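Local coordinates for protein alginate lyase (Bacteroides ovatus, PDB 3NNB) that probably cleaves the polysaccharide alginate by beta-elimination, leaving an unsaturated sugar at the new end, at residues H222-A225 with Y226-L230; Y233-T237 with G238-L242; K253-F256 with A257-P261; T273-G276 with Y277-N281; R308-T311 with A312-F316. All coordinates share one frame; numbering follows the deposited sequence.

Contact 1 of 5, residues H222-A225 with Y226-L230; sequences HGLA and YDVQL
Gln229 lies along the carbonyl of Ala225 one turn earlier: its backbone N donates to Ala225 O at 3.0 Å, and its CG rests 3.3 Å from the same Ala225 O. With CG anti to the carbonyl carbon (chi1 -66°), the chain runs back along the helix and carries the amide toward the N-terminal end of the helix, near His222. There NE2 of Gln229 weakly donates to a water at 3.1 Å, and this water donates to the His222 carbonyl, which also accepts from Tyr226 N at 3.0 Å. Leu224 and Val228 meet on another side of the helix, CD2 of Leu224 touching CG2 of Val228 at 4.3 Å; CG2 of Val228 also sits 3.5 Å from Leu224 O. Tyr226 has CG anti to its own N (chi1 174°), which leads the ring away from residues 222-225, while OD1 of Asp227 stands in plane at the ring edge. The polar ends find partners elsewhere: Gln229 OE1 the hydroxyl of Tyr233, Tyr226 OH the carbonyl of Met206, Asp227 a salt bridge to Arg254, and the His222 ring, leading away from 226-230, Glu215 through ND1 and a citrate, probably from the crystallisation liquor, through NE2. Within helix 221-236 this turn is buried: Leu224 packs on helices 240-258 and 274-293, Asp227 touches helix 240-258, and Tyr226 leans on helix 210-216.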
loop_
_atom_site.group_PDB
_atom_site.type_symbol
_atom_site.label_atom_id
_atom_site.label_comp_id
_atom_site.label_asym_id
_atom_site.label_seq_id
_atom_site.Cartn_x
_atom_site.Cartn_y
_atom_site.Cartn_z
ATOM N N HIS A 222 -1.080 9.783 -6.437
ATOM C CA HIS A 222 -0.628 8.746 -7.349
ATOM C C HIS A 222 0.838 8.863 -7.629
ATOM O O HIS A 222 1.533 7.862 -7.654
ATOM C CB HIS A 222 -1.402 8.769 -8.667
ATOM C CG HIS A 222 -2.713 8.071 -8.616
ATOM N ND1 HIS A 222 -2.836 6.712 -8.788
ATOM C CD2 HIS A 222 -3.963 8.545 -8.425
ATOM C CE1 HIS A 222 -4.115 6.383 -8.745
ATOM N NE2 HIS A 222 -4.820 7.468 -8.485
ATOM N N GLY A 223 1.320 10.070 -7.871
ATOM C CA GLY A 223 2.705 10.250 -8.196
ATOM C C GLY A 223 3.622 10.034 -6.994
ATOM O O GLY A 223 4.716 9.476 -7.129
ATOM N N LEU A 224 3.191 10.459 -5.809
ATOM C CA LEU A 224 3.946 10.201 -4.591
ATOM C C LEU A 224 4.072 8.698 -4.325
ATOM O O LEU A 224 5.171 8.170 -4.055
ATOM C CB LEU A 224 3.302 10.966 -3.432
ATOM C CG LEU A 224 4.073 11.025 -2.104
ATOM C CD1 LEU A 224 3.750 12.309 -1.332
ATOM C CD2 LEU A 224 3.790 9.792 -1.236
ATOM N N ALA A 225 2.951 7.988 -4.499
ATOM C CA ALA A 225 2.931 6.550 -4.335
ATOM C C ALA A 225 3.792 5.828 -5.378
ATOM O O ALA A 225 4.416 4.805 -5.068
ATOM C CB ALA A 225 1.462 6.007 -4.312
ATOM N N TYR A 226 3.855 6.344 -6.591
ATOM C CA TYR A 226 4.710 5.732 -7.638
ATOM C C TYR A 226 6.130 5.661 -7.146
ATOM O O TYR A 226 6.781 4.640 -7.273
ATOM C CB TYR A 226 4.618 6.524 -8.926
ATOM C CG TYR A 226 5.574 6.037 -10.004
ATOM C CD1 TYR A 226 6.883 6.477 -10.027
ATOM C CD2 TYR A 226 5.161 5.112 -10.973
ATOM C CE1 TYR A 226 7.777 6.062 -11.006
ATOM C CE2 TYR A 226 6.055 4.674 -11.979
ATOM C CZ TYR A 226 7.350 5.154 -11.991
ATOM O OH TYR A 226 8.313 4.782 -12.949
ATOM N N ASP A 227 6.605 6.763 -6.582
ATOM C CA ASP A 227 8.004 6.806 -6.119
ATOM C C ASP A 227 8.254 5.793 -5.002
ATOM O O ASP A 227 9.291 5.147 -4.956
ATOM C CB ASP A 227 8.392 8.193 -5.635
ATOM C CG ASP A 227 8.654 9.167 -6.760
ATOM O OD1 ASP A 227 8.501 8.825 -7.948
ATOM O OD2 ASP A 227 9.025 10.326 -6.446
ATOM N N VAL A 228 7.322 5.699 -4.044
ATOM C CA VAL A 228 7.467 4.705 -2.971
ATOM C C VAL A 228 7.576 3.281 -3.519
ATOM O O VAL A 228 8.440 2.504 -3.106
ATOM C CB VAL A 228 6.324 4.785 -1.902
ATOM C CG1 VAL A 228 6.590 3.825 -0.757
ATOM C CG2 VAL A 228 6.202 6.213 -1.367
ATOM N N GLN A 229 6.701 2.959 -4.462
ATOM C CA GLN A 229 6.684 1.615 -5.018
ATOM C C GLN A 229 7.972 1.392 -5.804
ATOM O O GLN A 229 8.617 0.371 -5.643
ATOM C CB GLN A 229 5.487 1.463 -5.976
ATOM C CG GLN A 229 4.119 1.547 -5.331
ATOM C CD GLN A 229 3.041 0.976 -6.247
ATOM O OE1 GLN A 229 2.998 -0.243 -6.471
ATOM N NE2 GLN A 229 2.136 1.845 -6.753
ATOM N N LEU A 230 8.376 2.359 -6.635
ATOM C CA LEU A 230 9.625 2.186 -7.405
ATOM C C LEU A 230 10.811 1.918 -6.452
ATOM O O LEU A 230 11.651 1.028 -6.681
ATOM C CB LEU A 230 9.893 3.400 -8.292
ATOM C CG LEU A 230 11.082 3.246 -9.259
ATOM C CD1 LEU A 230 10.728 2.257 -10.379
ATOM C CD2 LEU A 230 11.456 4.646 -9.827
HETATM O O HOH W 1 1.223 4.665 -7.704
#

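Contact 2 of 5, residues Y233-T237 with G238-L242; sequences YALYT and GNQDL
Backbone bonds turn the chain at the end of the helix: Asn239 N donates to Ala234 O at 2.8 Å, and Gly238 N to Leu235 O at 3.1 Å, the latter from above the carbonyl plane. Polar side chains hold both ends of the turn. Asn239 is the N-cap of the next helix: its OD1 accepts from Leu242 N at 3.2 Å, again from above the amide plane. Together the two backbone bonds make a Schellman motif with Gly238 as its C-prime residue, at a positive phi (87°), the left-handed turn that ends helix 221-236. Helix 240-258 starts almost at once, a short alpha-alpha connection between consecutive helices that probably belong to an alpha/alpha toroid, as in the six-hairpin clan. Thr237 has OG1 between its backbone N and carbonyl carbon (chi1 63°), which folds the hydroxyl back over the last helical turn, 3.0 Å from Tyr233 O and 3.1 Å from Ala234 O. A water donates to this OG1 at 2.8 Å and weakly accepts from Asn239 ND2. Apolar contact comes from Ala234, whose CB points at the second helix and meets CB of Leu242 at 4.0 Å. On another side of the turn, CD2 of Leu235 approaches CG of Gln240 at 4.3 Å.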
loop_
_atom_site.group_PDB
_atom_site.type_symbol
_atom_site.label_atom_id
_atom_site.label_comp_id
_atom_site.label_asym_id
_atom_site.label_seq_id
_atom_site.Cartn_x
_atom_site.Cartn_y
_atom_site.Cartn_z
ATOM N N TYR A 233 10.548 -1.629 -4.806
ATOM C CA TYR A 233 10.777 -2.737 -5.763
ATOM C C TYR A 233 12.239 -2.721 -6.210
ATOM O O TYR A 233 12.844 -3.783 -6.377
ATOM C CB TYR A 233 9.821 -2.698 -6.945
ATOM C CG TYR A 233 8.370 -2.632 -6.511
ATOM C CD1 TYR A 233 7.977 -3.055 -5.277
ATOM C CD2 TYR A 233 7.388 -2.079 -7.346
ATOM C CE1 TYR A 233 6.627 -2.931 -4.857
ATOM C CE2 TYR A 233 6.090 -2.000 -6.973
ATOM C CZ TYR A 233 5.694 -2.390 -5.712
ATOM O OH TYR A 233 4.388 -2.211 -5.293
ATOM N N ALA A 234 12.812 -1.524 -6.334
ATOM C CA ALA A 234 14.242 -1.404 -6.647
ATOM C C ALA A 234 15.073 -2.086 -5.559
ATOM O O ALA A 234 15.995 -2.853 -5.864
ATOM C CB ALA A 234 14.646 0.108 -6.810
ATOM N N LEU A 235 14.748 -1.840 -4.283
ATOM C CA LEU A 235 15.530 -2.420 -3.181
ATOM C C LEU A 235 15.368 -3.931 -3.182
ATOM O O LEU A 235 16.362 -4.649 -3.013
ATOM C CB LEU A 235 15.123 -1.864 -1.811
ATOM C CG LEU A 235 15.596 -0.435 -1.584
ATOM C CD1 LEU A 235 14.914 0.182 -0.352
ATOM C CD2 LEU A 235 17.136 -0.444 -1.378
ATOM N N TYR A 236 14.148 -4.427 -3.401
ATOM C CA TYR A 236 13.922 -5.878 -3.363
ATOM C C TYR A 236 14.729 -6.620 -4.454
ATOM O O TYR A 236 15.176 -7.742 -4.243
ATOM C CB TYR A 236 12.436 -6.212 -3.513
ATOM C CG TYR A 236 12.121 -7.674 -3.370
ATOM C CD1 TYR A 236 12.439 -8.364 -2.190
ATOM C CD2 TYR A 236 11.514 -8.378 -4.394
ATOM C CE1 TYR A 236 12.160 -9.736 -2.048
ATOM C CE2 TYR A 236 11.289 -9.752 -4.274
ATOM C CZ TYR A 236 11.584 -10.408 -3.095
ATOM O OH TYR A 236 11.302 -11.778 -2.912
ATOM N N THR A 237 14.892 -5.983 -5.591
ATOM C CA THR A 237 15.601 -6.551 -6.740
ATOM C C THR A 237 17.107 -6.218 -6.764
ATOM O O THR A 237 17.769 -6.530 -7.718
ATOM C CB THR A 237 14.953 -6.102 -8.053
ATOM O OG1 THR A 237 15.039 -4.669 -8.205
ATOM C CG2 THR A 237 13.485 -6.517 -8.106
ATOM N N GLY A 238 17.628 -5.607 -5.706
ATOM C CA GLY A 238 19.069 -5.336 -5.582
ATOM C C GLY A 238 19.562 -4.041 -6.212
ATOM O O GLY A 238 20.766 -3.825 -6.346
ATOM N N ASN A 239 18.658 -3.167 -6.611
ATOM C CA ASN A 239 19.001 -1.962 -7.344
ATOM C C ASN A 239 19.017 -0.790 -6.372
ATOM O O ASN A 239 18.134 0.075 -6.390
ATOM C CB ASN A 239 18.035 -1.730 -8.494
ATOM C CG ASN A 239 18.526 -0.693 -9.479
ATOM O OD1 ASN A 239 19.474 0.046 -9.206
ATOM N ND2 ASN A 239 17.871 -0.615 -10.626
ATOM N N GLN A 240 20.021 -0.796 -5.505
ATOM C CA GLN A 240 20.101 0.209 -4.434
ATOM C C GLN A 240 20.314 1.595 -5.030
ATOM O O GLN A 240 19.859 2.605 -4.467
ATOM C CB GLN A 240 21.169 -0.185 -3.378
ATOM C CG GLN A 240 21.195 0.720 -2.092
ATOM C CD GLN A 240 22.258 0.279 -1.053
ATOM O OE1 GLN A 240 23.451 0.634 -1.156
ATOM N NE2 GLN A 240 21.812 -0.426 -0.027
ATOM N N ASP A 241 20.977 1.687 -6.177
ATOM C CA ASP A 241 21.232 2.991 -6.766
ATOM C C ASP A 241 19.957 3.660 -7.230
ATOM O O ASP A 241 19.791 4.854 -7.015
ATOM C CB ASP A 241 22.246 2.927 -7.924
ATOM C CG ASP A 241 23.679 2.633 -7.458
ATOM O OD1 ASP A 241 23.997 2.662 -6.240
ATOM O OD2 ASP A 241 24.501 2.349 -8.348
ATOM N N LEU A 242 19.053 2.910 -7.875
ATOM C CA LEU A 242 17.785 3.474 -8.313
ATOM C C LEU A 242 16.958 3.911 -7.101
ATOM O O LEU A 242 16.298 4.944 -7.149
ATOM C CB LEU A 242 16.962 2.458 -9.129
ATOM C CG LEU A 242 15.577 2.884 -9.643
ATOM C CD1 LEU A 242 15.541 4.189 -10.466
ATOM C CD2 LEU A 242 14.959 1.726 -10.517
HETATM O O HOH W 2 15.843 -3.447 -10.565
#

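Contact 3 of 5, residues K253-F256 with A257-P261; sequences KRLF and AQIEP
Gln258 stands one turn beyond Arg254 and leans on its carbonyl with CB and CG. Each of these two atoms of Gln258 lies 3.3 Å from Arg254 O, the acceptor for Gln258 N at 3.0 Å; CG is anti to the carbonyl carbon (chi1 -59°), which lays the chain back along the helix. CD of Gln258 passes Arg254 O at 4.0 Å, and NE2 ends 4.2 Å from CD of Arg254. The two side chains run side by side in the same direction, with amide and guanidinium planes 85° apart. A water at the guanidinium edge bridges them, accepting from Gln258 NE2 and Arg254 NH1, while OE1 of Gln258 turns to Asn281. This is the C-terminal turn of helix 240-258, containing a wider pi-type turn at 253-255, after which Ile259 leaves helical geometry. Arg254 is buried, with the carboxylate of Asp227 as its partner and NH2 hydrogen-bonded to Gln216 O; CD of Lys253 lies over the rim of one guanidinium face. The bond from Ile259 N to Leu255 O (3.1 Å) closes the last turn. Beside it, CD1 of Ile259 packs alongside CD2 of Leu255 at 4.2 Å, and both side chains lean on Met285 of helix 274-293.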
loop_
_atom_site.group_PDB
_atom_site.type_symbol
_atom_site.label_atom_id
_atom_site.label_comp_id
_atom_site.label_asym_id
_atom_site.label_seq_id
_atom_site.Cartn_x
_atom_site.Cartn_y
_atom_site.Cartn_z
ATOM N N LYS A 253 10.440 16.642 -5.606
ATOM C CA LYS A 253 9.495 16.176 -6.611
ATOM C C LYS A 253 8.089 15.964 -6.062
ATOM O O LYS A 253 7.091 16.249 -6.764
ATOM C CB LYS A 253 9.988 14.876 -7.232
ATOM C CG LYS A 253 9.230 14.445 -8.477
ATOM C CD LYS A 253 9.812 13.131 -9.071
ATOM C CE LYS A 253 11.235 13.262 -9.549
ATOM N NZ LYS A 253 11.363 14.346 -10.583
ATOM N N ARG A 254 8.018 15.516 -4.808
ATOM C CA ARG A 254 6.742 15.072 -4.218
ATOM C C ARG A 254 6.334 15.912 -2.997
ATOM O O ARG A 254 5.285 16.534 -2.992
ATOM C CB ARG A 254 6.775 13.587 -3.838
ATOM C CG ARG A 254 7.208 12.669 -4.962
ATOM C CD ARG A 254 6.327 12.764 -6.214
ATOM N NE ARG A 254 6.858 11.880 -7.249
ATOM C CZ ARG A 254 6.346 11.747 -8.466
ATOM N NH1 ARG A 254 5.335 12.490 -8.862
ATOM N NH2 ARG A 254 6.870 10.864 -9.288
ATOM N N LEU A 255 7.173 15.965 -1.964
ATOM C CA LEU A 255 6.755 16.636 -0.742
ATOM C C LEU A 255 6.525 18.124 -0.949
ATOM O O LEU A 255 5.537 18.676 -0.498
ATOM C CB LEU A 255 7.784 16.461 0.401
ATOM C CG LEU A 255 8.012 15.009 0.835
ATOM C CD1 LEU A 255 9.077 14.953 1.911
ATOM C CD2 LEU A 255 6.705 14.271 1.278
ATOM N N PHE A 256 7.473 18.800 -1.595
ATOM C CA PHE A 256 7.383 20.262 -1.666
ATOM C C PHE A 256 6.390 20.688 -2.757
ATOM O O PHE A 256 5.945 21.849 -2.787
ATOM C CB PHE A 256 8.757 20.915 -1.887
ATOM C CG PHE A 256 9.824 20.527 -0.868
ATOM C CD1 PHE A 256 9.505 20.055 0.403
ATOM C CD2 PHE A 256 11.175 20.642 -1.202
ATOM C CE1 PHE A 256 10.501 19.685 1.319
ATOM C CE2 PHE A 256 12.166 20.280 -0.272
ATOM C CZ PHE A 256 11.827 19.816 0.959
ATOM N N ALA A 257 6.079 19.772 -3.661
ATOM C CA ALA A 257 5.107 20.020 -4.702
ATOM C C ALA A 257 3.676 19.910 -4.130
ATOM O O ALA A 257 2.810 20.700 -4.492
ATOM C CB ALA A 257 5.296 19.035 -5.845
ATOM N N GLN A 258 3.450 18.906 -3.301
ATOM C CA GLN A 258 2.105 18.474 -2.846
ATOM C C GLN A 258 1.654 19.010 -1.482
ATOM O O GLN A 258 0.456 18.951 -1.181
ATOM C CB GLN A 258 2.000 16.943 -2.841
ATOM C CG GLN A 258 2.255 16.326 -4.202
ATOM C CD GLN A 258 1.895 14.874 -4.309
ATOM O OE1 GLN A 258 1.055 14.334 -3.546
ATOM N NE2 GLN A 258 2.528 14.205 -5.294
ATOM N N ILE A 259 2.592 19.543 -0.695
ATOM C CA ILE A 259 2.313 20.128 0.597
ATOM C C ILE A 259 2.513 21.646 0.535
ATOM O O ILE A 259 3.542 22.130 0.110
ATOM C CB ILE A 259 3.198 19.518 1.708
ATOM C CG1 ILE A 259 3.086 17.979 1.709
ATOM C CG2 ILE A 259 2.882 20.106 3.084
ATOM C CD1 ILE A 259 4.193 17.338 2.566
ATOM N N GLU A 260 1.481 22.395 0.920
ATOM C CA GLU A 260 1.597 23.845 0.979
ATOM C C GLU A 260 2.272 24.274 2.284
ATOM O O GLU A 260 2.454 23.479 3.209
ATOM C CB GLU A 260 0.219 24.473 0.849
ATOM C CG GLU A 260 -0.409 24.284 -0.472
ATOM C CD GLU A 260 0.261 25.063 -1.572
ATOM O OE1 GLU A 260 0.382 26.321 -1.457
ATOM O OE2 GLU A 260 0.688 24.420 -2.553
ATOM N N PRO A 261 2.666 25.555 2.379
ATOM C CA PRO A 261 3.427 25.922 3.555
ATOM C C PRO A 261 2.658 25.811 4.885
ATOM O O PRO A 261 3.267 25.748 5.952
ATOM C CB PRO A 261 3.853 27.376 3.242
ATOM C CG PRO A 261 3.915 27.425 1.801
ATOM C CD PRO A 261 2.701 26.599 1.349
HETATM O O HOH W 3 3.917 14.699 -7.735
#

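Contact 4 of 5, residues T273-G276 with Y277-N281; sequences TALG and YTIFN
The Tyr277 ring meets Thr273 obliquely: OG1 of Thr273 lies 3.2 Å from both CD2 and CE2 of Tyr277. The Thr273 hydroxyl also bonds to a glycerol, probably from the crystallisation liquor. Arg271 makes a cation-pi contact with the same ring, and the phenol oxygen pairs with the hydroxyl of Tyr69, close to a bound citrate. Thr273 is the N-cap residue of helix 274-293, but its side chain makes no capping bond; the first turn is closed instead by Tyr277 N to Thr273 O at 2.9 Å. Gln332 reaches in from a loop, its OE1 accepting from Gly276 N. Ala274 O is gripped twice by Thr278, whose N at 3.1 Å and OG1 at 2.9 Å arrive from opposite faces of the carbonyl plane. OG1 is anti to the carbonyl carbon of Thr278 (chi1 -71°), which turns it back along the helix, so the hydroxyl of the buried Thr278 donates to Ala274 O. On the side facing helix 336-351, CD1 of Ile279 crosses the Leu275 side chain at 4.0 Å from its CG. CG1 of Ile279 meanwhile rests on Leu275 O at 3.3 Å. One residue on, the backbone N of Phe280 donates to Gly276 O, and CB of Phe280 lies 3.3 Å from that Gly276 O.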
loop_
_atom_site.group_PDB
_atom_site.type_symbol
_atom_site.label_atom_id
_atom_site.label_comp_id
_atom_site.label_asym_id
_atom_site.label_seq_id
_atom_site.Cartn_x
_atom_site.Cartn_y
_atom_site.Cartn_z
ATOM N N THR A 273 -13.581 12.423 -0.552
ATOM C CA THR A 273 -13.034 11.874 0.684
ATOM C C THR A 273 -11.724 12.577 1.062
ATOM O O THR A 273 -10.656 11.964 1.115
ATOM C CB THR A 273 -12.883 10.329 0.611
ATOM O OG1 THR A 273 -12.075 9.944 -0.522
ATOM C CG2 THR A 273 -14.244 9.627 0.499
ATOM N N ALA A 274 -11.808 13.885 1.309
ATOM C CA ALA A 274 -10.637 14.667 1.578
ATOM C C ALA A 274 -9.868 14.249 2.833
ATOM O O ALA A 274 -8.651 14.319 2.859
ATOM C CB ALA A 274 -11.035 16.145 1.641
ATOM N N LEU A 275 -10.565 13.804 3.893
ATOM C CA LEU A 275 -9.837 13.339 5.068
ATOM C C LEU A 275 -9.133 12.017 4.710
ATOM O O LEU A 275 -7.961 11.801 5.047
ATOM C CB LEU A 275 -10.763 13.152 6.241
ATOM C CG LEU A 275 -10.134 12.671 7.537
ATOM C CD1 LEU A 275 -9.096 13.665 8.034
ATOM C CD2 LEU A 275 -11.218 12.394 8.665
ATOM N N GLY A 276 -9.842 11.141 4.023
ATOM C CA GLY A 276 -9.261 9.871 3.596
ATOM C C GLY A 276 -8.021 10.001 2.727
ATOM O O GLY A 276 -7.029 9.337 2.981
ATOM N N TYR A 277 -8.060 10.875 1.739
ATOM C CA TYR A 277 -6.916 11.060 0.866
ATOM C C TYR A 277 -5.747 11.802 1.559
ATOM O O TYR A 277 -4.576 11.543 1.241
ATOM C CB TYR A 277 -7.330 11.742 -0.447
ATOM C CG TYR A 277 -7.849 10.740 -1.448
ATOM C CD1 TYR A 277 -7.004 9.811 -2.004
ATOM C CD2 TYR A 277 -9.223 10.618 -1.734
ATOM C CE1 TYR A 277 -7.469 8.847 -2.905
ATOM C CE2 TYR A 277 -9.688 9.637 -2.639
ATOM C CZ TYR A 277 -8.805 8.782 -3.228
ATOM O OH TYR A 277 -9.262 7.789 -4.079
ATOM N N THR A 278 -6.063 12.751 2.439
ATOM C CA THR A 278 -5.018 13.416 3.236
ATOM C C THR A 278 -4.246 12.327 4.010
ATOM O O THR A 278 -3.009 12.313 4.051
ATOM C CB THR A 278 -5.630 14.411 4.215
ATOM O OG1 THR A 278 -6.132 15.557 3.497
ATOM C CG2 THR A 278 -4.602 14.886 5.273
ATOM N N ILE A 279 -4.978 11.417 4.617
ATOM C CA ILE A 279 -4.363 10.318 5.392
ATOM C C ILE A 279 -3.630 9.280 4.503
ATOM O O ILE A 279 -2.565 8.829 4.838
ATOM C CB ILE A 279 -5.448 9.630 6.289
ATOM C CG1 ILE A 279 -5.906 10.605 7.369
ATOM C CG2 ILE A 279 -4.929 8.295 6.873
ATOM C CD1 ILE A 279 -7.149 10.139 8.144
ATOM N N PHE A 280 -4.245 8.922 3.387
ATOM C CA PHE A 280 -3.659 8.009 2.387
ATOM C C PHE A 280 -2.285 8.518 1.980
ATOM O O PHE A 280 -1.290 7.768 2.023
ATOM C CB PHE A 280 -4.604 8.001 1.192
ATOM C CG PHE A 280 -4.356 6.923 0.128
ATOM C CD1 PHE A 280 -4.510 5.579 0.405
ATOM C CD2 PHE A 280 -4.076 7.298 -1.183
ATOM C CE1 PHE A 280 -4.380 4.621 -0.611
ATOM C CE2 PHE A 280 -3.934 6.363 -2.182
ATOM C CZ PHE A 280 -4.090 5.032 -1.905
ATOM N N ASN A 281 -2.198 9.797 1.643
ATOM C CA ASN A 281 -0.931 10.371 1.177
ATOM C C ASN A 281 0.069 10.475 2.320
ATOM O O ASN A 281 1.212 10.148 2.147
ATOM C CB ASN A 281 -1.169 11.734 0.503
ATOM C CG ASN A 281 -0.236 12.022 -0.639
ATOM O OD1 ASN A 281 0.328 11.123 -1.267
ATOM N ND2 ASN A 281 -0.132 13.306 -0.995
#

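Contact 5 of 5, residues R308-T311 with A312-F316; sequences RSIT and AALKF
A chi1 of 71° puts OG of Ser309 between its own N and carbonyl carbon, where it faces the first turn of the helix and accepts from Ala312 N at 3.0 Å. The N-H points at OG fairly directly, with an angle of 155°, and CB of Ala312 lies 3.7 Å from OG of Ser309. The carbonyl of Ser309 is used as well, accepting from Ala313 N. In Thr311, CG2 is anti to the backbone N and OG1 is anti to the carbonyl carbon (chi1 -64°); the methyl is thereby presented to Lys315 one turn on. The lysine chain, extended beyond CG, lies alongside it and points the same way; CE of Lys315 comes 3.6 Å from CG2 of Thr311, a doubtful contact because Lys315 is modelled in two conformers and this belongs to one of them. Nearer the backbone, CB and CG of Lys315 both sit close to Thr311 O, which accepts from Lys315 N at 2.9 Å. On the inner side, Leu314 runs beside Ile310, its CD1 meeting CG2 of Ile310 at 4.0 Å while its N donates to Ile310 O. Ile310 packs on Met285 and Cys289 of helix 274-293, and Leu314 reaches Leu282 of that helix and Ile346 of helix 336-351. The whole is a serine N-cap opening the short amphipathic helix 310-317, its apolar side laid against the helical core, with the exposed Lys315 on its outer side.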
loop_
_atom_site.group_PDB
_atom_site.type_symbol
_atom_site.label_atom_id
_atom_site.label_comp_id
_atom_site.label_asym_id
_atom_site.label_seq_id
_atom_site.Cartn_x
_atom_site.Cartn_y
_atom_site.Cartn_z
ATOM N N ARG A 308 7.480 23.853 3.823
ATOM C CA ARG A 308 6.726 22.646 3.434
ATOM C C ARG A 308 7.463 21.432 3.976
ATOM O O ARG A 308 8.692 21.295 3.800
ATOM C CB ARG A 308 6.616 22.571 1.935
ATOM C CG ARG A 308 6.022 23.835 1.295
ATOM C CD ARG A 308 6.258 23.852 -0.167
ATOM N NE ARG A 308 5.894 25.135 -0.789
ATOM C CZ ARG A 308 4.825 25.337 -1.545
ATOM N NH1 ARG A 308 3.935 24.369 -1.814
ATOM N NH2 ARG A 308 4.616 26.545 -2.037
ATOM N N SER A 309 6.714 20.543 4.628
ATOM C CA SER A 309 7.310 19.354 5.212
ATOM C C SER A 309 6.236 18.364 5.628
ATOM O O SER A 309 5.054 18.720 5.741
ATOM C CB SER A 309 8.114 19.762 6.461
ATOM O OG SER A 309 7.265 20.162 7.536
ATOM N N ILE A 310 6.639 17.130 5.914
ATOM C CA ILE A 310 5.722 16.162 6.525
ATOM C C ILE A 310 5.185 16.651 7.870
ATOM O O ILE A 310 3.995 16.487 8.183
ATOM C CB ILE A 310 6.391 14.780 6.643
ATOM C CG1 ILE A 310 6.661 14.208 5.232
ATOM C CG2 ILE A 310 5.520 13.838 7.512
ATOM C CD1 ILE A 310 7.553 12.933 5.230
ATOM N N THR A 311 6.029 17.327 8.661
ATOM C CA THR A 311 5.560 17.893 9.913
ATOM C C THR A 311 4.423 18.905 9.663
ATOM O O THR A 311 3.426 18.890 10.364
ATOM C CB THR A 311 6.711 18.585 10.686
ATOM O OG1 THR A 311 7.695 17.592 11.045
ATOM C CG2 THR A 311 6.173 19.275 11.960
ATOM N N ALA A 312 4.553 19.742 8.647
ATOM C CA ALA A 312 3.506 20.720 8.363
ATOM C C ALA A 312 2.217 20.007 7.989
ATOM O O ALA A 312 1.139 20.350 8.467
ATOM C CB ALA A 312 3.923 21.658 7.278
ATOM N N ALA A 313 2.362 18.949 7.209
ATOM C CA ALA A 313 1.192 18.198 6.766
ATOM C C ALA A 313 0.469 17.544 7.967
ATOM O O ALA A 313 -0.757 17.466 8.006
ATOM C CB ALA A 313 1.590 17.161 5.675
ATOM N N LEU A 314 1.237 17.010 8.922
ATOM C CA LEU A 314 0.693 16.453 10.146
ATOM C C LEU A 314 0.020 17.493 11.013
ATOM O O LEU A 314 -1.068 17.240 11.566
ATOM C CB LEU A 314 1.818 15.772 10.953
ATOM C CG LEU A 314 2.363 14.470 10.362
ATOM C CD1 LEU A 314 3.713 14.141 11.036
ATOM C CD2 LEU A 314 1.403 13.264 10.551
ATOM N N LYS A 315 0.650 18.660 11.152
ATOM C CA LYS A 315 0.101 19.726 11.970
ATOM C C LYS A 315 -1.229 20.275 11.415
ATOM O O LYS A 315 -2.079 20.724 12.187
ATOM C CB LYS A 315 1.129 20.859 12.136
ATOM C CG LYS A 315 2.270 20.612 13.121
ATOM C CD LYS A 315 3.184 21.830 13.131
ATOM C CE LYS A 315 4.439 21.668 13.978
ATOM N NZ LYS A 315 5.462 22.728 13.631
ATOM N N PHE A 316 -1.425 20.230 10.093
ATOM C CA PHE A 316 -2.740 20.580 9.493
ATOM C C PHE A 316 -3.794 19.572 9.993
ATOM O O PHE A 316 -4.942 19.927 10.299
ATOM C CB PHE A 316 -2.670 20.566 7.947
ATOM C CG PHE A 316 -4.030 20.479 7.310
ATOM C CD1 PHE A 316 -4.823 21.598 7.201
ATOM C CD2 PHE A 316 -4.532 19.231 6.912
ATOM C CE1 PHE A 316 -6.059 21.509 6.641
ATOM C CE2 PHE A 316 -5.797 19.130 6.355
ATOM C CZ PHE A 316 -6.577 20.261 6.246
#

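In the fold
Contacts 1 and 2 share helix 221-236 and touch where Leu230 CD2 meets Leu242 CD1 at 4.2 Å. Contact 1 is tied to contact 3 by the salt bridge from Asp227 OD2 to Arg254 NE, 2.8 Å. Contact 3 continues to contact 4 through Gln258 OE1 and Asn281 ND2 at 3.0 Å, and to contact 5 through Ile259 O and Arg308 NH1, also 3.0 Å. Citrate, probably from the crystallisation liquor, lies about 3 Å from the nearest side-chain atoms of both His222 in contact 1 and Tyr277 in contact 4 and may mark a shared pocket. Contact 2 is remote from contacts 4 and 5, its centre about 29 Å from either of theirs.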